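Local coordinates for protein Sodium/sialic acid symporter SiaT (Proteus mirabilis, PDB 5NV9) that couples the inward sodium gradient to the uptake of the sialic acid N-acetylneuraminic acid across the bacterial inner membrane, at residues V428-G439 with A472-A483; L239-N247 with F459-M467. All coordinates share one frame; numbering follows the deposited sequence.

Contact 1: V428-G439 with A472-A483. With LMT (dodecyl-beta-D-maltoside), chain E.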
loop_
_atom_site.group_PDB
_atom_site.type_symbol
_atom_site.label_atom_id
_atom_site.label_comp_id
_atom_site.label_asym_id
_atom_site.label_seq_id
_atom_site.Cartn_x
_atom_site.Cartn_y
_atom_site.Cartn_z
ATOM N N VAL A 428 -7.708 23.084 -10.586
ATOM C CA VAL A 428 -8.671 24.170 -10.510
ATOM C C VAL A 428 -7.945 25.415 -10.063
ATOM O O VAL A 428 -7.749 25.645 -8.862
ATOM C CB VAL A 428 -9.758 23.788 -9.532
ATOM C CG1 VAL A 428 -10.814 24.841 -9.513
ATOM C CG2 VAL A 428 -10.343 22.436 -9.924
ATOM N N LYS A 429 -7.493 26.206 -11.027
ATOM C CA LYS A 429 -6.654 27.383 -10.737
ATOM C C LYS A 429 -7.311 28.367 -9.747
ATOM O O LYS A 429 -6.640 29.007 -8.937
ATOM C CB LYS A 429 -6.304 28.117 -12.044
ATOM C CG LYS A 429 -5.457 29.378 -11.828
ATOM C CD LYS A 429 -4.894 29.964 -13.136
ATOM C CE LYS A 429 -4.273 31.359 -12.919
ATOM N NZ LYS A 429 -2.933 31.274 -12.292
ATOM N N ARG A 430 -8.621 28.495 -9.772
ATOM C CA ARG A 430 -9.257 29.502 -8.928
ATOM C C ARG A 430 -9.504 29.049 -7.498
ATOM O O ARG A 430 -9.803 29.859 -6.637
ATOM C CB ARG A 430 -10.564 29.987 -9.526
ATOM C CG ARG A 430 -10.317 31.073 -10.541
ATOM C CD ARG A 430 -10.197 30.467 -11.926
ATOM N NE ARG A 430 -11.344 29.591 -12.141
ATOM C CZ ARG A 430 -11.313 28.249 -12.230
ATOM N NH1 ARG A 430 -10.163 27.605 -12.183
ATOM N NH2 ARG A 430 -12.468 27.550 -12.383
ATOM N N ALA A 431 -9.337 27.760 -7.240
ATOM C CA ALA A 431 -9.551 27.282 -5.921
ATOM C C ALA A 431 -8.567 27.969 -5.030
ATOM O O ALA A 431 -7.450 28.275 -5.471
ATOM C CB ALA A 431 -9.366 25.765 -5.857
ATOM N N ASN A 432 -8.945 28.169 -3.754
ATOM C CA ASN A 432 -8.118 28.919 -2.844
ATOM C C ASN A 432 -8.235 28.306 -1.462
ATOM O O ASN A 432 -8.966 27.328 -1.272
ATOM C CB ASN A 432 -8.547 30.443 -2.886
ATOM C CG ASN A 432 -10.061 30.633 -2.749
ATOM O OD1 ASN A 432 -10.664 30.068 -1.842
ATOM N ND2 ASN A 432 -10.675 31.461 -3.639
ATOM N N ALA A 433 -7.499 28.850 -0.499
ATOM C CA ALA A 433 -7.457 28.292 0.839
ATOM C C ALA A 433 -8.790 28.096 1.490
ATOM O O ALA A 433 -9.110 27.079 2.135
ATOM C CB ALA A 433 -6.599 29.166 1.694
ATOM N N GLY A 434 -9.632 29.105 1.362
ATOM C CA GLY A 434 -10.918 29.002 1.959
ATOM C C GLY A 434 -11.817 28.013 1.266
ATOM O O GLY A 434 -12.496 27.283 1.918
ATOM N N SER A 435 -11.829 27.996 -0.058
ATOM C CA SER A 435 -12.678 27.092 -0.760
ATOM C C SER A 435 -12.236 25.615 -0.580
ATOM O O SER A 435 -13.060 24.699 -0.576
ATOM C CB SER A 435 -12.785 27.526 -2.226
ATOM O OG SER A 435 -11.819 26.929 -3.067
ATOM N N ALA A 436 -10.940 25.400 -0.430
ATOM C CA ALA A 436 -10.433 24.091 -0.059
ATOM C C ALA A 436 -11.006 23.664 1.338
ATOM O O ALA A 436 -11.487 22.521 1.476
ATOM C CB ALA A 436 -8.895 24.048 -0.094
ATOM N N VAL A 437 -11.015 24.575 2.331
ATOM C CA VAL A 437 -11.576 24.276 3.645
ATOM C C VAL A 437 -13.076 23.943 3.574
ATOM O O VAL A 437 -13.485 22.974 4.165
ATOM C CB VAL A 437 -11.276 25.369 4.687
ATOM C CG1 VAL A 437 -12.080 25.148 5.958
ATOM C CG2 VAL A 437 -9.796 25.334 5.026
ATOM N N VAL A 438 -13.884 24.749 2.868
ATOM C CA VAL A 438 -15.307 24.398 2.634
ATOM C C VAL A 438 -15.429 22.996 2.015
ATOM O O VAL A 438 -16.230 22.178 2.460
ATOM C CB VAL A 438 -16.002 25.440 1.736
ATOM C CG1 VAL A 438 -17.405 24.954 1.399
ATOM C CG2 VAL A 438 -16.001 26.774 2.442
ATOM N N GLY A 439 -14.617 22.730 0.993
ATOM C CA GLY A 439 -14.430 21.373 0.459
ATOM C C GLY A 439 -14.138 20.250 1.461
ATOM O O GLY A 439 -14.800 19.208 1.448
ATOM N N ALA A 472 -17.224 21.366 -4.168
ATOM C CA ALA A 472 -17.449 22.444 -3.248
ATOM C C ALA A 472 -16.306 23.435 -3.365
ATOM O O ALA A 472 -16.520 24.649 -3.289
ATOM C CB ALA A 472 -17.604 21.933 -1.814
ATOM N N GLY A 473 -15.090 22.971 -3.612
ATOM C CA GLY A 473 -13.956 23.919 -3.637
ATOM C C GLY A 473 -13.881 24.697 -4.935
ATOM O O GLY A 473 -13.212 25.710 -5.019
ATOM N N THR A 474 -14.547 24.198 -5.951
ATOM C CA THR A 474 -14.679 24.947 -7.190
ATOM C C THR A 474 -15.822 26.020 -7.124
ATOM O O THR A 474 -15.629 27.244 -7.340
ATOM C CB THR A 474 -14.861 23.952 -8.337
ATOM O OG1 THR A 474 -13.697 23.095 -8.395
ATOM C CG2 THR A 474 -14.987 24.712 -9.641
ATOM N N ILE A 475 -17.009 25.593 -6.770
ATOM C CA ILE A 475 -18.116 26.537 -6.768
ATOM C C ILE A 475 -18.018 27.654 -5.719
ATOM O O ILE A 475 -18.526 28.725 -5.966
ATOM C CB ILE A 475 -19.515 25.819 -6.731
ATOM C CG1 ILE A 475 -19.694 25.000 -5.477
ATOM C CG2 ILE A 475 -19.709 24.952 -7.955
ATOM C CD1 ILE A 475 -20.830 23.973 -5.557
ATOM N N THR A 476 -17.412 27.425 -4.556
ATOM C CA THR A 476 -17.204 28.464 -3.534
ATOM C C THR A 476 -15.960 29.333 -3.614
ATOM O O THR A 476 -15.844 30.267 -2.818
ATOM C CB THR A 476 -17.209 27.870 -2.115
ATOM O OG1 THR A 476 -16.104 26.989 -1.926
ATOM C CG2 THR A 476 -18.491 27.116 -1.891
ATOM N N ALA A 477 -15.027 28.996 -4.501
ATOM C CA ALA A 477 -13.815 29.811 -4.791
ATOM C C ALA A 477 -14.061 31.336 -4.913
ATOM O O ALA A 477 -13.293 32.099 -4.364
ATOM C CB ALA A 477 -13.114 29.291 -6.050
ATOM N N PRO A 478 -15.126 31.776 -5.620
ATOM C CA PRO A 478 -15.321 33.242 -5.744
ATOM C C PRO A 478 -15.750 33.953 -4.466
ATOM O O PRO A 478 -15.741 35.197 -4.398
ATOM C CB PRO A 478 -16.424 33.361 -6.804
ATOM C CG PRO A 478 -16.419 32.084 -7.549
ATOM C CD PRO A 478 -15.962 31.032 -6.594
ATOM N N LEU A 479 -16.111 33.193 -3.442
ATOM C CA LEU A 479 -16.446 33.788 -2.146
ATOM C C LEU A 479 -15.297 34.171 -1.230
ATOM O O LEU A 479 -15.540 34.782 -0.182
ATOM C CB LEU A 479 -17.302 32.819 -1.355
ATOM C CG LEU A 479 -18.541 32.300 -2.083
ATOM C CD1 LEU A 479 -19.168 31.147 -1.276
ATOM C CD2 LEU A 479 -19.477 33.462 -2.282
ATOM N N PHE A 480 -14.085 33.752 -1.576
ATOM C CA PHE A 480 -12.896 33.988 -0.772
ATOM C C PHE A 480 -11.879 34.779 -1.627
ATOM O O PHE A 480 -12.030 34.885 -2.856
ATOM C CB PHE A 480 -12.247 32.657 -0.291
ATOM C CG PHE A 480 -13.175 31.769 0.482
ATOM C CD1 PHE A 480 -13.417 32.004 1.833
ATOM C CD2 PHE A 480 -13.809 30.694 -0.124
ATOM C CE1 PHE A 480 -14.315 31.230 2.524
ATOM C CE2 PHE A 480 -14.695 29.905 0.582
ATOM C CZ PHE A 480 -14.973 30.193 1.895
ATOM N N ALA A 481 -10.865 35.343 -0.974
ATOM C CA ALA A 481 -9.776 36.062 -1.645
ATOM C C ALA A 481 -9.136 35.210 -2.755
ATOM O O ALA A 481 -9.106 33.970 -2.631
ATOM C CB ALA A 481 -8.704 36.438 -0.627
ATOM N N PRO A 482 -8.636 35.863 -3.831
ATOM C CA PRO A 482 -8.114 35.175 -4.995
ATOM C C PRO A 482 -7.019 34.150 -4.695
ATOM O O PRO A 482 -6.247 34.311 -3.751
ATOM C CB PRO A 482 -7.588 36.319 -5.873
ATOM C CG PRO A 482 -8.517 37.446 -5.576
ATOM C CD PRO A 482 -8.729 37.326 -4.086
ATOM N N ALA A 483 -6.945 33.134 -5.547
ATOM C CA ALA A 483 -6.034 31.970 -5.338
ATOM C C ALA A 483 -4.581 32.373 -5.314
ATOM O O ALA A 483 -4.226 33.302 -6.017
ATOM C CB ALA A 483 -6.235 30.980 -6.428
HETATM C C1B LMT E . -12.263 39.460 3.741
HETATM C C2B LMT E . -11.374 40.287 4.665
HETATM C C3B LMT E . -12.190 41.425 5.247
HETATM C C4B LMT E . -12.661 42.295 4.098
HETATM C C5B LMT E . -13.338 41.440 2.999
HETATM C C6B LMT E . -13.598 42.265 1.749
HETATM O O1B LMT E . -13.437 39.151 4.460
HETATM O O2B LMT E . -10.841 39.452 5.712
HETATM O O3B LMT E . -11.438 42.223 6.160
HETATM O "O4'" LMT E . -13.534 43.306 4.659
HETATM O O5B LMT E . -12.617 40.258 2.625
HETATM O O6B LMT E . -14.482 43.275 2.220
HETATM C "C1'" LMT E . -14.925 35.217 4.109
HETATM C "C2'" LMT E . -14.819 36.067 2.830
HETATM C "C3'" LMT E . -13.849 37.215 2.943
HETATM C "C4'" LMT E . -14.154 37.967 4.227
HETATM C "C5'" LMT E . -13.858 36.967 5.318
HETATM C "C6'" LMT E . -14.117 37.284 6.741
HETATM O "O1'" LMT E . -16.157 34.575 4.365
HETATM O "O2'" LMT E . -14.254 35.370 1.724
HETATM O "O3'" LMT E . -13.961 37.921 1.717
HETATM O "O5'" LMT E . -14.897 36.027 5.264
HETATM O "O6'" LMT E . -14.816 36.088 7.210
HETATM C C1 LMT E . -16.543 33.690 3.352
HETATM C C2 LMT E . -18.002 33.884 3.048
HETATM C C3 LMT E . -18.395 32.694 2.191
HETATM C C4 LMT E . -18.483 31.411 2.984
HETATM C C5 LMT E . -19.151 30.364 2.128
HETATM C C6 LMT E . -19.672 29.196 2.934
HETATM C C7 LMT E . -20.833 28.603 2.136
HETATM C C8 LMT E . -21.613 27.559 2.933
HETATM C C9 LMT E . -20.917 26.201 2.900
HETATM C C10 LMT E . -20.951 25.509 4.264
HETATM C C11 LMT E . -21.220 24.019 4.102
HETATM C C12 LMT E . -20.286 23.207 4.962
HETATM O O HOH W 1 -9.731 32.476 -6.722
#
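N432 and S435 form a capping box at the N-terminal start of helix 433-452, and both residues of the box also grip the segment 472-483. The OD1 of N432 accepts from the backbone N of S435 with the C=O...donor angle opened to 163°, while the backbone N of N432 donates to S435 OG. A side-chain amide suits this place because its other end remains for the partner: N432 ND2 donates to A477 O at 2.8 Å, with that oxygen close to the amide plane. S435 OG in turn donates to G473 O at 2.7 Å, on a lone pair in the carbonyl plane. At G473 the chains come close enough for its CA to lie 3.3 Å from S435 O, a CA-H...O contact.

The tight part continues at G434. With no side chain in the way, the CA of G434 sits 3.8 Å from the centroid of the F480 ring, over the face, in a CH-pi contact. V438 CG2 reaches CZ of the same ring.

Looser is the cytoplasmic end, where the chain turns at V428-A431 and A481-A483 runs along the surface. A water donates to R430 O and accepts only weakly from A483 N. A483 CB lies against the backbone oxygens of K429 and A431. A431 O is used by R115, and T474 OG1, which bonds to V470 O, merely rests against V428. Beside F480, the detergent headgroup approaches the backbone, and its alkyl chain runs past L479, whose CD1 lies 3.5 Å from LMT C5.

Contact 2: L239-N247 with F459-M467; sequences LMIGFLFAN and FFYGVIGSM. With SLB (N-acetyl-beta-neuraminic acid), chain D.
F459 and F243 meet edge-to-face: the edge of the F459 ring, led by CE1 and CZ, points at the face of F243, with the centroids 4.9 Å apart and the planes at 68°. The opposite face of F243 carries the acetyl methyl of the bound sialic acid, C11, so this phenylalanine is sandwiched between substrate and helix 459-475. Being flat, the F243 ring can offer one face to the F459 edge and the other to the acetyl methyl. F459 is itself covered over one face by L239, whose CA lies 4.0 Å from the ring centroid in a CH-pi contact.

F459 comes this close beside G242. The CA of G242 lies 3.5 Å from F459 O, a CA-H...O contact, and 3.7 Å from F459 CD1; having no side chain, the glycine lets the F459 ring lie against the backbone. Here two transmembrane helices of the LeuT fold meet, the axes of their short segments 7.9 Å apart at closest approach and inclined by 57°, and they diverge enough for larger side chains to fill the other end.

There F245 enters as a knob into a hole formed by G462, V463, S466 and M467. Its CG lies anti to the carbonyl carbon (chi1 -76°), which swings the ring across V463, whose CG1 sits over one face. S466 CB meets the ring edge 3.6 Å from F245 CD2, and the selenium of M467, a selenomethionine, also lies at the edge in a Met-aromatic contact. V463 CG2 additionally packs against I241 CG2.

Farther out, S466 OG bonds to G416 O, and a water linking that hydroxyl with F245 O bridges the two helices. F78 meets F243 edge-to-face, and N247 ND2 donates to G81 O of the sialic acid pocket.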
loop_
_atom_site.group_PDB
_atom_site.type_symbol
_atom_site.label_atom_id
_atom_site.label_comp_id
_atom_site.label_asym_id
_atom_site.label_seq_id
_atom_site.Cartn_x
_atom_site.Cartn_y
_atom_site.Cartn_z
ATOM N N LEU A 239 -16.327 -1.012 -9.273
ATOM C CA LEU A 239 -14.920 -1.188 -9.008
ATOM C C LEU A 239 -14.004 -0.369 -9.967
ATOM O O LEU A 239 -12.947 0.061 -9.551
ATOM C CB LEU A 239 -14.538 -2.672 -8.953
ATOM C CG LEU A 239 -14.635 -3.440 -10.245
ATOM C CD1 LEU A 239 -13.389 -3.166 -11.055
ATOM C CD2 LEU A 239 -14.772 -4.949 -10.021
HETATM N N MSE A 240 -14.420 -0.100 -11.201
HETATM C CA MSE A 240 -13.673 0.787 -12.079
HETATM C C MSE A 240 -13.621 2.210 -11.548
HETATM O O MSE A 240 -12.540 2.773 -11.447
HETATM C CB MSE A 240 -14.216 0.805 -13.498
HETATM C CG MSE A 240 -13.717 -0.444 -14.198
HETATM SE SE MSE A 240 -14.516 -0.615 -16.002
HETATM C CE MSE A 240 -13.023 0.368 -16.853
ATOM N N ILE A 241 -14.764 2.803 -11.189
ATOM C CA ILE A 241 -14.745 4.137 -10.601
ATOM C C ILE A 241 -14.059 4.117 -9.236
ATOM O O ILE A 241 -13.211 4.974 -8.960
ATOM C CB ILE A 241 -16.140 4.760 -10.421
ATOM C CG1 ILE A 241 -16.976 4.582 -11.667
ATOM C CG2 ILE A 241 -16.003 6.267 -10.193
ATOM C CD1 ILE A 241 -18.453 4.597 -11.339
ATOM N N GLY A 242 -14.368 3.100 -8.427
ATOM C CA GLY A 242 -13.730 2.934 -7.118
ATOM C C GLY A 242 -12.203 2.793 -7.200
ATOM O O GLY A 242 -11.456 3.506 -6.495
ATOM N N PHE A 243 -11.705 1.892 -8.060
ATOM C CA PHE A 243 -10.248 1.750 -8.197
ATOM C C PHE A 243 -9.554 2.959 -8.840
ATOM O O PHE A 243 -8.402 3.287 -8.444
ATOM C CB PHE A 243 -9.831 0.466 -8.921
ATOM C CG PHE A 243 -9.818 -0.743 -8.027
ATOM C CD1 PHE A 243 -9.199 -0.707 -6.809
ATOM C CD2 PHE A 243 -10.497 -1.884 -8.373
ATOM C CE1 PHE A 243 -9.195 -1.817 -5.945
ATOM C CE2 PHE A 243 -10.503 -2.989 -7.528
ATOM C CZ PHE A 243 -9.851 -2.963 -6.306
ATOM N N LEU A 244 -10.223 3.624 -9.796
ATOM C CA LEU A 244 -9.681 4.849 -10.326
ATOM C C LEU A 244 -9.365 5.817 -9.183
ATOM O O LEU A 244 -8.256 6.305 -9.077
ATOM C CB LEU A 244 -10.613 5.474 -11.317
ATOM C CG LEU A 244 -10.165 6.811 -11.901
ATOM C CD1 LEU A 244 -8.877 6.597 -12.636
ATOM C CD2 LEU A 244 -11.277 7.264 -12.830
ATOM N N PHE A 245 -10.331 6.067 -8.312
ATOM C CA PHE A 245 -10.097 7.002 -7.241
ATOM C C PHE A 245 -9.117 6.484 -6.189
ATOM O O PHE A 245 -8.357 7.280 -5.643
ATOM C CB PHE A 245 -11.424 7.539 -6.661
ATOM C CG PHE A 245 -12.057 8.555 -7.561
ATOM C CD1 PHE A 245 -12.662 8.158 -8.722
ATOM C CD2 PHE A 245 -11.963 9.916 -7.282
ATOM C CE1 PHE A 245 -13.190 9.081 -9.622
ATOM C CE2 PHE A 245 -12.491 10.843 -8.146
ATOM C CZ PHE A 245 -13.125 10.429 -9.321
ATOM N N ALA A 246 -9.103 5.176 -5.917
ATOM C CA ALA A 246 -8.176 4.641 -4.937
ATOM C C ALA A 246 -6.755 4.761 -5.449
ATOM O O ALA A 246 -5.823 4.971 -4.646
ATOM C CB ALA A 246 -8.488 3.182 -4.597
ATOM N N ASN A 247 -6.613 4.600 -6.768
ATOM C CA ASN A 247 -5.321 4.644 -7.430
ATOM C C ASN A 247 -4.840 6.090 -7.488
ATOM O O ASN A 247 -3.661 6.342 -7.247
ATOM C CB ASN A 247 -5.345 4.024 -8.865
ATOM C CG ASN A 247 -5.500 2.492 -8.848
ATOM O OD1 ASN A 247 -5.087 1.843 -7.905
ATOM N ND2 ASN A 247 -6.151 1.939 -9.853
ATOM N N PHE A 459 -16.721 1.045 -2.437
ATOM C CA PHE A 459 -16.033 1.682 -3.559
ATOM C C PHE A 459 -16.448 3.133 -3.809
ATOM O O PHE A 459 -15.693 3.888 -4.437
ATOM C CB PHE A 459 -16.149 0.891 -4.870
ATOM C CG PHE A 459 -15.177 -0.256 -4.976
ATOM C CD1 PHE A 459 -13.805 -0.039 -4.993
ATOM C CD2 PHE A 459 -15.653 -1.579 -5.028
ATOM C CE1 PHE A 459 -12.903 -1.107 -5.111
ATOM C CE2 PHE A 459 -14.773 -2.642 -5.171
ATOM C CZ PHE A 459 -13.393 -2.405 -5.192
ATOM N N PHE A 460 -17.613 3.515 -3.316
ATOM C CA PHE A 460 -18.085 4.871 -3.480
ATOM C C PHE A 460 -17.501 5.882 -2.495
ATOM O O PHE A 460 -17.628 7.067 -2.731
ATOM C CB PHE A 460 -19.589 4.877 -3.404
ATOM C CG PHE A 460 -20.243 4.354 -4.656
ATOM C CD1 PHE A 460 -20.021 4.961 -5.850
ATOM C CD2 PHE A 460 -21.060 3.216 -4.626
ATOM C CE1 PHE A 460 -20.594 4.472 -7.042
ATOM C CE2 PHE A 460 -21.656 2.758 -5.778
ATOM C CZ PHE A 460 -21.422 3.378 -6.997
ATOM N N TYR A 461 -16.949 5.415 -1.368
ATOM C CA TYR A 461 -16.476 6.298 -0.330
ATOM C C TYR A 461 -15.387 7.238 -0.843
ATOM O O TYR A 461 -15.441 8.434 -0.546
ATOM C CB TYR A 461 -15.962 5.565 0.906
ATOM C CG TYR A 461 -16.924 4.604 1.593
ATOM C CD1 TYR A 461 -18.279 4.665 1.403
ATOM C CD2 TYR A 461 -16.447 3.655 2.461
ATOM C CE1 TYR A 461 -19.139 3.788 2.037
ATOM C CE2 TYR A 461 -17.296 2.748 3.069
ATOM C CZ TYR A 461 -18.631 2.844 2.850
ATOM O OH TYR A 461 -19.473 1.989 3.430
ATOM N N GLY A 462 -14.446 6.710 -1.625
ATOM C CA GLY A 462 -13.321 7.504 -2.147
ATOM C C GLY A 462 -13.754 8.543 -3.166
ATOM O O GLY A 462 -13.302 9.683 -3.116
ATOM N N VAL A 463 -14.643 8.144 -4.076
ATOM C CA VAL A 463 -15.141 8.981 -5.165
ATOM C C VAL A 463 -15.919 10.190 -4.567
ATOM O O VAL A 463 -15.728 11.345 -4.945
ATOM C CB VAL A 463 -16.132 8.175 -6.081
ATOM C CG1 VAL A 463 -16.444 8.977 -7.341
ATOM C CG2 VAL A 463 -15.560 6.815 -6.473
ATOM N N ILE A 464 -16.771 9.883 -3.582
ATOM C CA ILE A 464 -17.629 10.861 -2.905
ATOM C C ILE A 464 -16.730 11.850 -2.186
ATOM O O ILE A 464 -16.919 13.050 -2.294
ATOM C CB ILE A 464 -18.615 10.166 -1.912
ATOM C CG1 ILE A 464 -19.842 9.618 -2.704
ATOM C CG2 ILE A 464 -19.089 11.112 -0.813
ATOM C CD1 ILE A 464 -20.687 8.588 -1.998
ATOM N N GLY A 465 -15.791 11.321 -1.420
ATOM C CA GLY A 465 -14.864 12.143 -0.685
ATOM C C GLY A 465 -14.081 13.060 -1.610
ATOM O O GLY A 465 -14.016 14.265 -1.387
ATOM N N SER A 466 -13.507 12.487 -2.657
ATOM C CA SER A 466 -12.727 13.258 -3.616
ATOM C C SER A 466 -13.553 14.303 -4.324
ATOM O O SER A 466 -13.185 15.472 -4.335
ATOM C CB SER A 466 -12.063 12.339 -4.653
ATOM O OG SER A 466 -10.929 11.721 -4.057
HETATM N N MSE A 467 -14.638 13.868 -4.945
HETATM C CA MSE A 467 -15.434 14.776 -5.801
HETATM C C MSE A 467 -16.147 15.873 -4.993
HETATM O O MSE A 467 -16.448 16.929 -5.531
HETATM C CB MSE A 467 -16.374 13.994 -6.694
HETATM C CG MSE A 467 -15.627 13.186 -7.751
HETATM SE SE MSE A 467 -14.347 14.296 -8.798
HETATM C CE MSE A 467 -15.636 15.682 -9.345
HETATM C C1 SLB D . -2.151 -3.987 -0.974
HETATM C C2 SLB D . -2.760 -3.057 -1.988
HETATM C C3 SLB D . -4.265 -3.125 -1.877
HETATM C C4 SLB D . -4.979 -2.368 -3.020
HETATM C C5 SLB D . -4.493 -3.026 -4.311
HETATM C C6 SLB D . -2.955 -2.939 -4.398
HETATM C C7 SLB D . -2.344 -3.589 -5.647
HETATM C C8 SLB D . -0.841 -3.484 -5.651
HETATM C C9 SLB D . -0.247 -3.979 -6.969
HETATM C C10 SLB D . -5.849 -3.048 -6.373
HETATM C C11 SLB D . -6.067 -2.300 -7.662
HETATM N N5 SLB D . -5.092 -2.381 -5.489
HETATM O O1A SLB D . -1.863 -5.177 -1.344
HETATM O O1B SLB D . -1.997 -3.554 0.231
HETATM O O2 SLB D . -2.303 -1.689 -1.788
HETATM O O4 SLB D . -6.439 -2.500 -2.916
HETATM O O6 SLB D . -2.363 -3.581 -3.271
HETATM O O7 SLB D . -2.653 -4.985 -5.698
HETATM O O8 SLB D . -0.447 -2.136 -5.422
HETATM O O9 SLB D . -0.632 -3.147 -8.092
HETATM O O10 SLB D . -6.283 -4.196 -6.178
HETATM O O HOH W 2 -10.055 8.773 -3.376
#

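Overall arrangement
From the N terminus, the chain first reaches 239-247 in helix 236-253, beside the substrate. It then runs through 428-439, at the start of helix 433-452, before helix 459-475 supplies partners to both. The first part of that helix, 459-467, closes the long loop of contact 2, with 211 residues between its segments; its C-terminal part and what follows, 472-483, close the 32-residue loop of contact 1. The segments alternate, so the two loops cross. Helix 459-475 thus joins the substrate-side helix 236-253 to the cytoplasmic end of helix 433-452. The contact centres are 22 Å apart, and their nearest atoms, about 5 Å apart, do not touch.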